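Local coordinates for protein lipolytic enzyme, G-D-S-L family (Bacteroides thetaiotaomicron, PDB 7BR2) that metabolizes the drug diltiazem as a gut microbial serine esterase of the SGNH (GDSL) hydrolase family, at residues N27-G32 and I206-D211. Residues are numbered along the deposited sequence; the frame is centred on the assembly and turned at random.
Sequences NSITDG and IHPDND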
loop_
_atom_site.group_PDB
_atom_site.type_symbol
_atom_site.label_atom_id
_atom_site.label_comp_id
_atom_site.label_asym_id
_atom_site.label_seq_id
_atom_site.Cartn_x
_atom_site.Cartn_y
_atom_site.Cartn_z
ATOM N N ASN A 27 -6.557 11.944 -0.461
ATOM C CA ASN A 27 -7.618 12.310 0.470
ATOM C C ASN A 27 -7.745 11.289 1.593
ATOM O O ASN A 27 -6.728 10.753 2.062
ATOM C CB ASN A 27 -8.959 12.483 -0.262
ATOM C CG ASN A 27 -9.354 11.270 -1.103
ATOM O OD1 ASN A 27 -8.918 10.138 -0.844
ATOM N ND2 ASN A 27 -10.210 11.505 -2.102
ATOM N N SER A 28 -8.977 11.023 2.057
ATOM C CA SER A 28 -9.119 10.135 3.205
ATOM C C SER A 28 -8.698 8.719 2.878
ATOM O O SER A 28 -8.258 7.989 3.770
ATOM C CB SER A 28 -10.547 10.121 3.742
ATOM O OG SER A 28 -11.494 9.974 2.704
ATOM N N ILE A 29 -8.845 8.297 1.626
ATOM C CA ILE A 29 -8.402 6.953 1.266
ATOM C C ILE A 29 -6.905 6.809 1.524
ATOM O O ILE A 29 -6.447 5.810 2.092
ATOM C CB ILE A 29 -8.782 6.655 -0.197
ATOM C CG1 ILE A 29 -10.314 6.662 -0.318
ATOM C CG2 ILE A 29 -8.169 5.337 -0.645
ATOM C CD1 ILE A 29 -10.842 6.920 -1.715
ATOM N N THR A 30 -6.137 7.847 1.172
ATOM C CA THR A 30 -4.712 7.903 1.484
ATOM C C THR A 30 -4.475 8.158 2.970
ATOM O O THR A 30 -3.680 7.463 3.614
ATOM C CB THR A 30 -4.067 9.009 0.656
ATOM O OG1 THR A 30 -4.251 8.726 -0.734
ATOM C CG2 THR A 30 -2.585 9.158 0.989
ATOM N N ASP A 31 -5.153 9.164 3.520
ATOM C CA ASP A 31 -4.932 9.591 4.899
ATOM C C ASP A 31 -5.105 8.437 5.877
ATOM O O ASP A 31 -4.184 8.095 6.628
ATOM C CB ASP A 31 -5.889 10.746 5.212
ATOM C CG ASP A 31 -5.693 11.337 6.606
ATOM O OD1 ASP A 31 -4.789 10.902 7.345
ATOM O OD2 ASP A 31 -6.426 12.300 6.926
ATOM N N GLY A 32 -6.271 7.799 5.856
ATOM C CA GLY A 32 -6.560 6.743 6.793
ATOM C C GLY A 32 -6.260 5.347 6.302
ATOM O O GLY A 32 -6.509 4.386 7.039
ATOM N N ILE A 206 -16.850 3.809 -0.566
ATOM C CA ILE A 206 -15.909 4.908 -0.752
ATOM C C ILE A 206 -14.530 4.560 -0.206
ATOM O O ILE A 206 -13.519 4.697 -0.901
ATOM C CB ILE A 206 -16.434 6.202 -0.097
ATOM C CG1 ILE A 206 -17.777 6.595 -0.715
ATOM C CG2 ILE A 206 -15.379 7.309 -0.146
ATOM C CD1 ILE A 206 -18.533 7.630 0.090
ATOM N N HIS A 207 -14.472 4.107 1.051
ATOM C CA HIS A 207 -13.223 3.924 1.768
ATOM C C HIS A 207 -12.861 2.445 1.814
ATOM O O HIS A 207 -13.472 1.689 2.577
ATOM C CB HIS A 207 -13.345 4.502 3.182
ATOM C CG HIS A 207 -13.668 5.965 3.194
ATOM N ND1 HIS A 207 -14.947 6.448 3.376
ATOM C CD2 HIS A 207 -12.880 7.052 2.990
ATOM C CE1 HIS A 207 -14.927 7.770 3.312
ATOM N NE2 HIS A 207 -13.686 8.161 3.072
ATOM N N PRO A 208 -11.881 1.987 1.034
ATOM C CA PRO A 208 -11.508 0.566 1.058
ATOM C C PRO A 208 -11.001 0.106 2.414
ATOM O O PRO A 208 -10.343 0.849 3.144
ATOM C CB PRO A 208 -10.397 0.471 0.005
ATOM C CG PRO A 208 -10.608 1.643 -0.892
ATOM C CD PRO A 208 -11.141 2.737 0.000
ATOM N N ASP A 209 -11.311 -1.149 2.730
ATOM C CA ASP A 209 -10.795 -1.841 3.900
ATOM C C ASP A 209 -9.364 -2.311 3.605
ATOM O O ASP A 209 -8.802 -2.031 2.544
ATOM C CB ASP A 209 -11.748 -2.989 4.249
ATOM C CG ASP A 209 -11.668 -3.436 5.696
ATOM O OD1 ASP A 209 -10.716 -3.072 6.409
ATOM O OD2 ASP A 209 -12.571 -4.196 6.118
ATOM N N ASN A 210 -8.766 -3.055 4.536
ATOM C CA ASN A 210 -7.370 -3.473 4.382
ATOM C C ASN A 210 -7.167 -4.288 3.112
ATOM O O ASN A 210 -6.120 -4.188 2.458
ATOM C CB ASN A 210 -6.934 -4.288 5.598
ATOM C CG ASN A 210 -6.996 -3.500 6.872
ATOM O OD1 ASN A 210 -6.289 -2.498 7.027
ATOM N ND2 ASN A 210 -7.861 -3.920 7.787
ATOM N N ASP A 211 -8.145 -5.123 2.760
ATOM C CA ASP A 211 -8.041 -5.894 1.525
ATOM C C ASP A 211 -8.000 -4.977 0.312
ATOM O O ASP A 211 -7.200 -5.187 -0.609
ATOM C CB ASP A 211 -9.205 -6.885 1.415
ATOM C CG ASP A 211 -10.573 -6.208 1.475
ATOM O OD1 ASP A 211 -10.777 -5.305 2.326
ATOM O OD2 ASP A 211 -11.427 -6.534 0.628
#
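I29 and H207 bring the two backbones nearest, their CA atoms 5.7 Å apart, where the short helix 28-32 after strand 21-26 meets the loop that leads into helix 210-223. N27 caps the first helix: its OD1 accepts from I29 N at 3.1 Å, since a short side-chain carbonyl at the N-cap can take up an N-H that has no helical carbonyl before it. S28, in the helix's first turn, holds its OG between its own backbone N and carbonyl carbon, a torsion (chi1 47°) that sets OG at the imidazole edge, where OG and H207 NE2 hydrogen-bond at 2.9 Å, near the ring plane. One ring face lies over I206 CG2, 3.5 Å from the plane, and on the far side of the imidazole from S28, ND1 is hydrogen-bonded to OD2 of D204. Beside the Ser-His pair, branched I29 lays CG2 against P208 CD at 4.0 Å, the two side chains crossing at about a right angle, while its CD1 meets I206 O at 3.6 Å; I29 also touches H213 and M216 of helix 210-223. A phenylalanine in place of H207 has no ring nitrogens and would probably leave S28 OG and D204 OD2 without their shared partner. The geometry is consistent with the Ser-His-Asp catalytic triad of SGNH hydrolases, S28 probably the nucleophile and H207 its general base.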